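Local coordinates for malonyl CoA-acyl carrier protein transacylase (Bartonella henselae, PDB 3QAT) that probably transfers the malonyl group from malonyl-CoA to acyl carrier protein, supplying the chain-extending unit of bacterial fatty acid biosynthesis, at residues Q14-K23 with I51-T62; L25-F36 with A71-Q82. One frame throughout, in Å; residues are numbered along the deposited sequence.

Contact 1. Residues Q14-K23 with I51-T62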
loop_
_atom_site.group_PDB
_atom_site.type_symbol
_atom_site.label_atom_id
_atom_site.label_comp_id
_atom_site.label_asym_id
_atom_site.label_seq_id
_atom_site.Cartn_x
_atom_site.Cartn_y
_atom_site.Cartn_z
ATOM N N GLN A 14 2.099 -0.187 4.170
ATOM C CA GLN A 14 2.785 -0.478 5.439
ATOM C C GLN A 14 4.250 -0.051 5.366
ATOM O O GLN A 14 4.965 -0.387 4.376
ATOM C CB GLN A 14 2.665 -1.977 5.677
ATOM C CG GLN A 14 3.335 -2.460 6.973
ATOM C CD GLN A 14 2.462 -2.275 8.219
ATOM O OE1 GLN A 14 1.262 -2.545 8.207
ATOM N NE2 GLN A 14 3.093 -1.864 9.324
ATOM N N GLY A 15 4.694 0.683 6.386
ATOM C CA GLY A 15 6.045 1.207 6.412
ATOM C C GLY A 15 6.060 2.714 6.243
ATOM O O GLY A 15 7.102 3.376 6.434
ATOM N N SER A 16 4.918 3.268 5.852
ATOM C CA SER A 16 4.820 4.730 5.697
ATOM C C SER A 16 4.248 5.419 6.921
ATOM O O SER A 16 4.236 6.658 6.988
ATOM C CB SER A 16 3.985 5.098 4.437
ATOM O OG SER A 16 4.709 4.753 3.263
ATOM N N GLN A 17 3.823 4.639 7.905
ATOM C CA GLN A 17 3.226 5.218 9.118
ATOM C C GLN A 17 4.289 5.872 9.988
ATOM O O GLN A 17 5.451 5.416 10.066
ATOM C CB GLN A 17 2.421 4.160 9.906
ATOM C CG GLN A 17 3.253 3.107 10.697
ATOM C CD GLN A 17 3.932 2.062 9.834
ATOM O OE1 GLN A 17 3.643 1.927 8.650
ATOM N NE2 GLN A 17 4.862 1.315 10.445
ATOM N N LEU A 18 3.874 6.954 10.641
ATOM C CA LEU A 18 4.755 7.763 11.505
ATOM C C LEU A 18 3.884 8.325 12.618
ATOM O O LEU A 18 2.797 8.803 12.338
ATOM C CB LEU A 18 5.278 8.995 10.718
ATOM C CG LEU A 18 6.176 8.739 9.507
ATOM C CD1 LEU A 18 6.151 9.899 8.549
ATOM C CD2 LEU A 18 7.588 8.456 10.000
ATOM N N ILE A 19 4.379 8.323 13.854
ATOM C CA ILE A 19 3.648 8.975 14.961
ATOM C C ILE A 19 3.402 10.429 14.602
ATOM O O ILE A 19 4.325 11.131 14.135
ATOM C CB ILE A 19 4.456 8.969 16.275
ATOM C CG1 ILE A 19 4.516 7.560 16.858
ATOM C CG2 ILE A 19 3.862 9.980 17.302
ATOM C CD1 ILE A 19 5.591 7.453 17.998
ATOM N N GLY A 20 2.174 10.878 14.843
ATOM C CA GLY A 20 1.768 12.265 14.567
ATOM C C GLY A 20 1.294 12.524 13.154
ATOM O O GLY A 20 0.839 13.641 12.840
ATOM N N MET A 21 1.368 11.520 12.279
ATOM C CA MET A 21 0.873 11.709 10.928
ATOM C C MET A 21 -0.593 12.171 10.946
ATOM O O MET A 21 -1.414 11.685 11.743
ATOM C CB MET A 21 1.053 10.423 10.103
ATOM C CG MET A 21 0.242 9.239 10.598
ATOM S SD MET A 21 0.613 7.811 9.534
ATOM C CE MET A 21 -0.542 6.600 10.208
ATOM N N GLY A 22 -0.885 13.148 10.096
ATOM C CA GLY A 22 -2.237 13.673 9.980
ATOM C C GLY A 22 -2.664 14.679 11.051
ATOM O O GLY A 22 -3.674 15.329 10.852
ATOM N N LYS A 23 -1.909 14.831 12.149
ATOM C CA LYS A 23 -2.389 15.639 13.289
ATOM C C LYS A 23 -2.486 17.112 12.887
ATOM O O LYS A 23 -3.525 17.753 13.105
ATOM C CB LYS A 23 -1.494 15.475 14.532
ATOM C CG LYS A 23 -1.887 16.347 15.743
ATOM C CD LYS A 23 -3.234 15.926 16.308
ATOM C CE LYS A 23 -3.766 16.913 17.331
ATOM N NZ LYS A 23 -5.053 16.426 17.892
ATOM N N ILE A 51 -2.445 6.870 16.389
ATOM C CA ILE A 51 -1.878 7.602 15.265
ATOM C C ILE A 51 -1.088 8.833 15.716
ATOM O O ILE A 51 0.048 9.033 15.270
ATOM C CB ILE A 51 -2.962 8.001 14.252
ATOM C CG1 ILE A 51 -3.729 6.748 13.799
ATOM C CG2 ILE A 51 -2.346 8.751 13.058
ATOM C CD1 ILE A 51 -4.853 7.041 12.748
ATOM N N PHE A 52 -1.677 9.634 16.599
ATOM C CA PHE A 52 -1.075 10.932 16.929
ATOM C C PHE A 52 0.006 10.870 18.015
ATOM O O PHE A 52 0.905 11.715 18.021
ATOM C CB PHE A 52 -2.148 11.944 17.344
ATOM C CG PHE A 52 -3.214 12.207 16.285
ATOM C CD1 PHE A 52 -2.947 12.076 14.911
ATOM C CD2 PHE A 52 -4.477 12.648 16.683
ATOM C CE1 PHE A 52 -3.944 12.335 13.954
ATOM C CE2 PHE A 52 -5.471 12.909 15.745
ATOM C CZ PHE A 52 -5.210 12.758 14.372
ATOM N N GLU A 53 -0.046 9.864 18.885
ATOM C CA GLU A 53 0.860 9.802 20.038
ATOM C C GLU A 53 1.603 8.483 20.218
ATOM O O GLU A 53 2.472 8.361 21.110
ATOM C CB GLU A 53 0.086 10.109 21.312
ATOM C CG GLU A 53 -0.488 11.505 21.387
ATOM C CD GLU A 53 -1.152 11.779 22.728
ATOM O OE1 GLU A 53 -0.459 11.733 23.764
ATOM O OE2 GLU A 53 -2.367 12.046 22.744
ATOM N N GLY A 54 1.312 7.499 19.369
ATOM C CA GLY A 54 2.000 6.213 19.475
ATOM C C GLY A 54 1.491 5.364 20.632
ATOM O O GLY A 54 0.352 5.543 21.081
ATOM N N PRO A 55 2.341 4.472 21.175
ATOM C CA PRO A 55 3.755 4.252 20.818
ATOM C C PRO A 55 3.921 3.774 19.389
ATOM O O PRO A 55 2.971 3.253 18.780
ATOM C CB PRO A 55 4.195 3.154 21.793
ATOM C CG PRO A 55 3.231 3.228 22.932
ATOM C CD PRO A 55 1.932 3.635 22.320
ATOM N N ALA A 56 5.115 3.980 18.833
ATOM C CA ALA A 56 5.398 3.569 17.452
ATOM C C ALA A 56 5.116 2.086 17.201
ATOM O O ALA A 56 4.606 1.746 16.124
ATOM C CB ALA A 56 6.876 3.898 17.087
ATOM N N ASP A 57 5.466 1.223 18.154
ATOM C CA ASP A 57 5.338 -0.219 17.911
ATOM C C ASP A 57 3.867 -0.626 17.895
ATOM O O ASP A 57 3.497 -1.569 17.184
ATOM C CB ASP A 57 6.246 -1.117 18.777
ATOM C CG ASP A 57 6.061 -0.933 20.293
ATOM O OD1 ASP A 57 5.240 -0.110 20.746
ATOM O OD2 ASP A 57 6.789 -1.651 21.037
ATOM N N VAL A 58 3.045 0.114 18.631
ATOM C CA VAL A 58 1.575 -0.104 18.596
ATOM C C VAL A 58 0.974 0.386 17.291
ATOM O O VAL A 58 0.166 -0.326 16.650
ATOM C CB VAL A 58 0.873 0.518 19.797
ATOM C CG1 VAL A 58 -0.672 0.398 19.683
ATOM C CG2 VAL A 58 1.380 -0.112 21.080
ATOM N N LEU A 59 1.371 1.584 16.844
ATOM C CA LEU A 59 0.914 2.074 15.534
ATOM C C LEU A 59 1.347 1.166 14.389
ATOM O O LEU A 59 0.624 1.025 13.399
ATOM C CB LEU A 59 1.458 3.491 15.295
ATOM C CG LEU A 59 1.093 4.164 13.971
ATOM C CD1 LEU A 59 -0.427 4.244 13.757
ATOM C CD2 LEU A 59 1.717 5.563 13.879
ATOM N N THR A 60 2.515 0.547 14.519
ATOM C CA THR A 60 3.075 -0.269 13.443
ATOM C C THR A 60 2.359 -1.623 13.327
ATOM O O THR A 60 2.356 -2.205 12.238
ATOM C CB THR A 60 4.599 -0.389 13.661
ATOM O OG1 THR A 60 5.171 0.892 13.366
ATOM C CG2 THR A 60 5.261 -1.427 12.763
ATOM N N LEU A 61 1.753 -2.112 14.418
ATOM C CA LEU A 61 0.958 -3.358 14.308
ATOM C C LEU A 61 0.037 -3.197 13.103
ATOM O O LEU A 61 -0.652 -2.176 12.953
ATOM C CB LEU A 61 0.122 -3.562 15.554
ATOM C CG LEU A 61 0.923 -3.875 16.817
ATOM C CD1 LEU A 61 -0.080 -3.915 17.947
ATOM C CD2 LEU A 61 1.646 -5.203 16.654
ATOM N N THR A 62 0.032 -4.212 12.239
ATOM C CA THR A 62 -0.678 -4.060 10.954
ATOM C C THR A 62 -2.202 -3.798 11.117
ATOM O O THR A 62 -2.782 -3.045 10.316
ATOM C CB THR A 62 -0.343 -5.214 10.005
ATOM O OG1 THR A 62 -0.740 -4.874 8.655
ATOM C CG2 THR A 62 -0.985 -6.493 10.494
HETATM O O HOH W 1 6.507 3.765 12.049
#
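Phe52 is held by Lys23 and Met21 from two directions. Lys23 CD lies over one face of the ring, 3.7 Å from its centroid, in a CH-pi contact made possible by a bend in the lysine chain (chi2 66°). Met21 O comes to the edge, in the ring plane, 3.4 Å from Phe52 CE1. Ile19 has two conformers; in the one described it bridges two helices, with CG2 3.5 Å from Phe52 O at the end of helix 47-53 and CD1 3.9 Å from Ala56 CB at the start of helix 56-60. The type II turn from Leu18 to Met21 places Gly20 N 2.8 Å from Ile51 O, in a backbone hydrogen bond. Leu59 fills the middle of the contact, its CD2 packing 3.7 Å from Leu18 C. Toward the start of segment 14-23, the GQGSQ signature of the acyltransferases meets polar groups. Gln14 NE2 donates to Thr60 O at 3.0 Å, while its OE1 accepts from Thr62 OG1, which also bonds Gln66. Gln17 NE2 donates to Thr60 OG1. The chemistry is therefore divided: packing and one backbone bond hold the turn, whereas side-chain hydrogen bonds orient the signature glutamines.

Contact 2. Residues L25-F36 with A71-Q82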
loop_
_atom_site.group_PDB
_atom_site.type_symbol
_atom_site.label_atom_id
_atom_site.label_comp_id
_atom_site.label_asym_id
_atom_site.label_seq_id
_atom_site.Cartn_x
_atom_site.Cartn_y
_atom_site.Cartn_z
ATOM N N LEU A 25 -2.772 18.381 9.895
ATOM C CA LEU A 25 -3.827 18.531 8.908
ATOM C C LEU A 25 -5.204 18.600 9.592
ATOM O O LEU A 25 -6.041 19.406 9.185
ATOM C CB LEU A 25 -3.778 17.403 7.865
ATOM C CG LEU A 25 -4.390 17.755 6.506
ATOM C CD1 LEU A 25 -3.514 18.795 5.760
ATOM C CD2 LEU A 25 -4.584 16.492 5.652
ATOM N N THR A 26 -5.424 17.788 10.628
ATOM C CA THR A 26 -6.692 17.837 11.376
ATOM C C THR A 26 -6.911 19.157 12.112
ATOM O O THR A 26 -8.054 19.568 12.298
ATOM C CB THR A 26 -6.901 16.684 12.381
ATOM O OG1 THR A 26 -5.976 16.789 13.464
ATOM C CG2 THR A 26 -6.763 15.332 11.720
ATOM N N GLU A 27 -5.816 19.790 12.527
ATOM C CA GLU A 27 -5.887 21.096 13.207
ATOM C C GLU A 27 -6.248 22.207 12.224
ATOM O O GLU A 27 -6.917 23.180 12.603
ATOM C CB GLU A 27 -4.562 21.387 13.923
ATOM C CG GLU A 27 -4.364 20.492 15.133
ATOM C CD GLU A 27 -2.958 20.547 15.709
ATOM O OE1 GLU A 27 -2.027 21.015 15.009
ATOM O OE2 GLU A 27 -2.790 20.103 16.868
ATOM N N GLN A 28 -5.848 22.029 10.964
ATOM C CA GLN A 28 -5.964 23.040 9.903
ATOM C C GLN A 28 -7.272 22.954 9.113
ATOM O O GLN A 28 -7.766 23.970 8.620
ATOM C CB GLN A 28 -4.799 22.910 8.910
ATOM C CG GLN A 28 -3.429 23.287 9.458
ATOM C CD GLN A 28 -2.310 22.909 8.494
ATOM O OE1 GLN A 28 -2.355 21.858 7.836
ATOM N NE2 GLN A 28 -1.304 23.771 8.400
ATOM N N PHE A 29 -7.824 21.746 8.996
ATOM C CA PHE A 29 -8.989 21.515 8.153
ATOM C C PHE A 29 -9.999 20.606 8.821
ATOM O O PHE A 29 -9.670 19.466 9.238
ATOM C CB PHE A 29 -8.573 20.863 6.814
ATOM C CG PHE A 29 -7.591 21.662 6.016
ATOM C CD1 PHE A 29 -8.040 22.685 5.183
ATOM C CD2 PHE A 29 -6.220 21.386 6.083
ATOM C CE1 PHE A 29 -7.132 23.440 4.414
ATOM C CE2 PHE A 29 -5.298 22.144 5.316
ATOM C CZ PHE A 29 -5.761 23.163 4.491
ATOM N N VAL A 30 -11.242 21.084 8.911
ATOM C CA VAL A 30 -12.320 20.221 9.404
ATOM C C VAL A 30 -12.498 18.978 8.503
ATOM O O VAL A 30 -12.867 17.918 9.001
ATOM C CB VAL A 30 -13.658 21.023 9.619
ATOM C CG1 VAL A 30 -14.353 21.330 8.273
ATOM C CG2 VAL A 30 -14.603 20.279 10.589
ATOM N N ALA A 31 -12.204 19.101 7.205
ATOM C CA ALA A 31 -12.373 17.973 6.300
ATOM C C ALA A 31 -11.438 16.851 6.741
ATOM O O ALA A 31 -11.797 15.682 6.655
ATOM C CB ALA A 31 -12.074 18.369 4.853
ATOM N N ALA A 32 -10.238 17.211 7.198
ATOM C CA ALA A 32 -9.291 16.171 7.654
ATOM C C ALA A 32 -9.705 15.617 9.007
ATOM O O ALA A 32 -9.707 14.390 9.214
ATOM C CB ALA A 32 -7.854 16.747 7.709
ATOM N N ARG A 33 -10.088 16.520 9.914
ATOM C CA ARG A 33 -10.515 16.128 11.266
ATOM C C ARG A 33 -11.664 15.113 11.208
ATOM O O ARG A 33 -11.652 14.088 11.927
ATOM C CB ARG A 33 -10.935 17.381 12.062
ATOM C CG ARG A 33 -11.273 17.160 13.532
ATOM C CD ARG A 33 -11.622 18.537 14.203
ATOM N NE ARG A 33 -10.702 19.554 13.675
ATOM C CZ ARG A 33 -11.034 20.751 13.171
ATOM N NH1 ARG A 33 -12.299 21.204 13.183
ATOM N NH2 ARG A 33 -10.067 21.527 12.689
ATOM N N MET A 34 -12.630 15.360 10.324
ATOM C CA MET A 34 -13.795 14.469 10.230
ATOM C C MET A 34 -13.456 13.078 9.711
ATOM O O MET A 34 -14.100 12.128 10.092
ATOM C CB MET A 34 -14.889 15.107 9.366
ATOM C CG MET A 34 -15.526 16.282 10.053
ATOM S SD MET A 34 -16.875 17.056 9.122
ATOM C CE MET A 34 -16.091 17.455 7.570
ATOM N N VAL A 35 -12.457 12.962 8.846
ATOM C CA VAL A 35 -12.030 11.616 8.403
ATOM C C VAL A 35 -11.556 10.786 9.598
ATOM O O VAL A 35 -12.007 9.639 9.777
ATOM C CB VAL A 35 -10.930 11.707 7.313
ATOM C CG1 VAL A 35 -10.220 10.342 7.107
ATOM C CG2 VAL A 35 -11.543 12.211 6.016
ATOM N N PHE A 36 -10.699 11.355 10.449
ATOM C CA PHE A 36 -10.232 10.612 11.638
ATOM C C PHE A 36 -11.347 10.301 12.612
ATOM O O PHE A 36 -11.389 9.212 13.176
ATOM C CB PHE A 36 -9.067 11.315 12.343
ATOM C CG PHE A 36 -7.802 11.326 11.529
ATOM C CD1 PHE A 36 -6.877 10.283 11.632
ATOM C CD2 PHE A 36 -7.528 12.365 10.638
ATOM C CE1 PHE A 36 -5.709 10.301 10.854
ATOM C CE2 PHE A 36 -6.356 12.384 9.876
ATOM C CZ PHE A 36 -5.453 11.348 9.973
ATOM N N ALA A 71 -6.568 6.422 6.647
ATOM C CA ALA A 71 -7.195 7.654 7.197
ATOM C C ALA A 71 -6.371 8.884 6.789
ATOM O O ALA A 71 -6.937 9.887 6.380
ATOM C CB ALA A 71 -7.293 7.581 8.711
ATOM N N VAL A 72 -5.045 8.808 6.913
ATOM C CA VAL A 72 -4.215 9.952 6.534
ATOM C C VAL A 72 -4.412 10.259 5.049
ATOM O O VAL A 72 -4.606 11.420 4.678
ATOM C CB VAL A 72 -2.738 9.701 6.838
ATOM C CG1 VAL A 72 -1.868 10.878 6.338
ATOM C CG2 VAL A 72 -2.559 9.492 8.350
ATOM N N SER A 73 -4.387 9.231 4.198
ATOM C CA SER A 73 -4.586 9.446 2.767
ATOM C C SER A 73 -5.947 10.078 2.468
ATOM O O SER A 73 -6.051 11.042 1.691
ATOM C CB SER A 73 -4.438 8.142 1.970
ATOM O OG SER A 73 -3.090 7.724 1.886
ATOM N N MET A 74 -6.980 9.537 3.099
ATOM C CA MET A 74 -8.349 10.065 2.850
ATOM C C MET A 74 -8.546 11.469 3.423
ATOM O O MET A 74 -9.283 12.267 2.848
ATOM C CB MET A 74 -9.413 9.090 3.368
ATOM C CG MET A 74 -9.588 7.881 2.438
ATOM S SD MET A 74 -9.955 8.311 0.700
ATOM C CE MET A 74 -11.423 9.331 0.881
ATOM N N ALA A 75 -7.861 11.798 4.526
ATOM C CA ALA A 75 -7.901 13.192 5.027
ATOM C C ALA A 75 -7.333 14.138 3.949
ATOM O O ALA A 75 -7.934 15.179 3.647
ATOM C CB ALA A 75 -7.093 13.334 6.324
ATOM N N VAL A 76 -6.195 13.780 3.362
ATOM C CA VAL A 76 -5.643 14.583 2.257
ATOM C C VAL A 76 -6.638 14.694 1.089
ATOM O O VAL A 76 -6.877 15.813 0.584
ATOM C CB VAL A 76 -4.298 14.033 1.774
ATOM C CG1 VAL A 76 -3.836 14.776 0.493
ATOM C CG2 VAL A 76 -3.263 14.165 2.874
ATOM N N ILE A 77 -7.240 13.572 0.675
ATOM C CA ILE A 77 -8.212 13.599 -0.431
ATOM C C ILE A 77 -9.370 14.551 -0.111
ATOM O O ILE A 77 -9.786 15.360 -0.966
ATOM C CB ILE A 77 -8.754 12.180 -0.792
ATOM C CG1 ILE A 77 -7.641 11.277 -1.378
ATOM C CG2 ILE A 77 -9.994 12.274 -1.753
ATOM C CD1 ILE A 77 -7.102 11.710 -2.795
ATOM N N ARG A 78 -9.910 14.442 1.106
ATOM C CA ARG A 78 -11.079 15.260 1.435
ATOM C C ARG A 78 -10.754 16.738 1.478
ATOM O O ARG A 78 -11.576 17.561 1.041
ATOM C CB ARG A 78 -11.723 14.828 2.749
ATOM C CG ARG A 78 -12.292 13.452 2.667
ATOM C CD ARG A 78 -13.683 13.483 2.103
ATOM N NE ARG A 78 -14.270 12.142 2.136
ATOM C CZ ARG A 78 -14.906 11.619 3.194
ATOM N NH1 ARG A 78 -15.012 12.283 4.338
ATOM N NH2 ARG A 78 -15.418 10.416 3.107
ATOM N N VAL A 79 -9.580 17.084 2.009
ATOM C CA VAL A 79 -9.130 18.489 1.956
ATOM C C VAL A 79 -8.994 18.975 0.505
ATOM O O VAL A 79 -9.504 20.047 0.161
ATOM C CB VAL A 79 -7.809 18.715 2.754
ATOM C CG1 VAL A 79 -7.263 20.152 2.535
ATOM C CG2 VAL A 79 -8.025 18.459 4.233
ATOM N N MET A 80 -8.342 18.182 -0.358
ATOM C CA MET A 80 -8.225 18.534 -1.773
ATOM C C MET A 80 -9.592 18.733 -2.432
ATOM O O MET A 80 -9.805 19.706 -3.181
ATOM C CB MET A 80 -7.429 17.475 -2.550
ATOM C CG MET A 80 -5.973 17.385 -2.104
ATOM S SD MET A 80 -5.052 16.156 -3.080
ATOM C CE MET A 80 -4.685 17.034 -4.597
ATOM N N GLU A 81 -10.521 17.818 -2.171
ATOM C CA GLU A 81 -11.871 17.950 -2.706
ATOM C C GLU A 81 -12.578 19.214 -2.221
ATOM O O GLU A 81 -13.241 19.884 -3.026
ATOM C CB GLU A 81 -12.694 16.695 -2.435
ATOM C CG GLU A 81 -12.144 15.499 -3.207
ATOM C CD GLU A 81 -12.860 14.220 -2.855
ATOM O OE1 GLU A 81 -13.318 14.065 -1.694
ATOM O OE2 GLU A 81 -12.935 13.355 -3.754
ATOM N N GLN A 82 -12.427 19.582 -0.945
ATOM C CA GLN A 82 -13.069 20.825 -0.467
ATOM C C GLN A 82 -12.501 22.044 -1.194
ATOM O O GLN A 82 -13.216 23.031 -1.456
ATOM C CB GLN A 82 -12.932 21.010 1.055
ATOM C CG GLN A 82 -13.668 22.263 1.525
ATOM C CD GLN A 82 -14.054 22.278 3.001
ATOM O OE1 GLN A 82 -13.895 21.291 3.727
ATOM N NE2 GLN A 82 -14.581 23.424 3.449
HETATM O O HOH W 2 -14.114 15.040 5.298
HETATM O O HOH W 3 -11.776 21.522 5.635
HETATM O O HOH W 4 -15.565 11.569 7.364
#
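Val35 drops between Ala71, Met74, Ala75 and Arg78, while Ala75 in return enters a hollow formed by Leu25, Ala32, Val35 and Phe36: reciprocal knobs-into-holes packing of two helices in the alpha/beta acyltransferase fold. Segments 30-36 and 71-82 run roughly antiparallel, at 146°, and their axes approach to 7.9 Å. Small residues permit this closeness, since Ala32 CB meets Ala75 CB at 3.8 Å. The two branches of Val35 divide its hollow. CG1, anti to the backbone N (chi1 165°), reaches 3.4 Å from Ala71 O, and CG2 turns to the aliphatic part of Arg78, 3.6 Å from its CG.

Phe36 closes one end of the interface. Its ring presents an edge to Val72 CG2, and Ala71 CB and Ala75 CB approach it obliquely. At the other end Val79 is the bump, with CG2 lodged beside Phe29 CB and Ala32 CB. Leu25, from the preceding helix, extends the hydrophobic layer with its CD2 against Val76 CG2. Ile309 of helix 306-316 touches both Leu25 and Val79, and Ile77 faces strand 6-11, which places helix 62-82 between this helical layer and the parallel sheet.

Polar links run along the margin through water: one molecule joins Ala31 O to Arg78 NH1, and another joins Ala31 N to Gln82 OE1. Above Phe29, Val79 CG1 stands almost exactly over the ring centre, 3.6 Å from the centroid and only 4° off the normal.

In the fold
Contacts 1 and 2 have centres about 17 Å apart, yet they form one continuous packing. Their segments alternate along the chain: helix 30-43 leads to helix 47-53, and helix 56-60 to helix 62-82. Where they join, Met21 CG of contact 1 lies 3.6 Å from Val72 CG2 of contact 2, Ile51 CD1 is 3.9 Å from Phe36 CE1, and the rings of Phe52 and Phe36 meet with planes inclined at about 55°. The side chains of both phenylalanines come within about 4 Å of bound 1,2-ethanediol, probably from the crystallisation liquor. At the far end of contact 1, Gln14 lies near, without touching, the probable nucleophile elbow around Ser98.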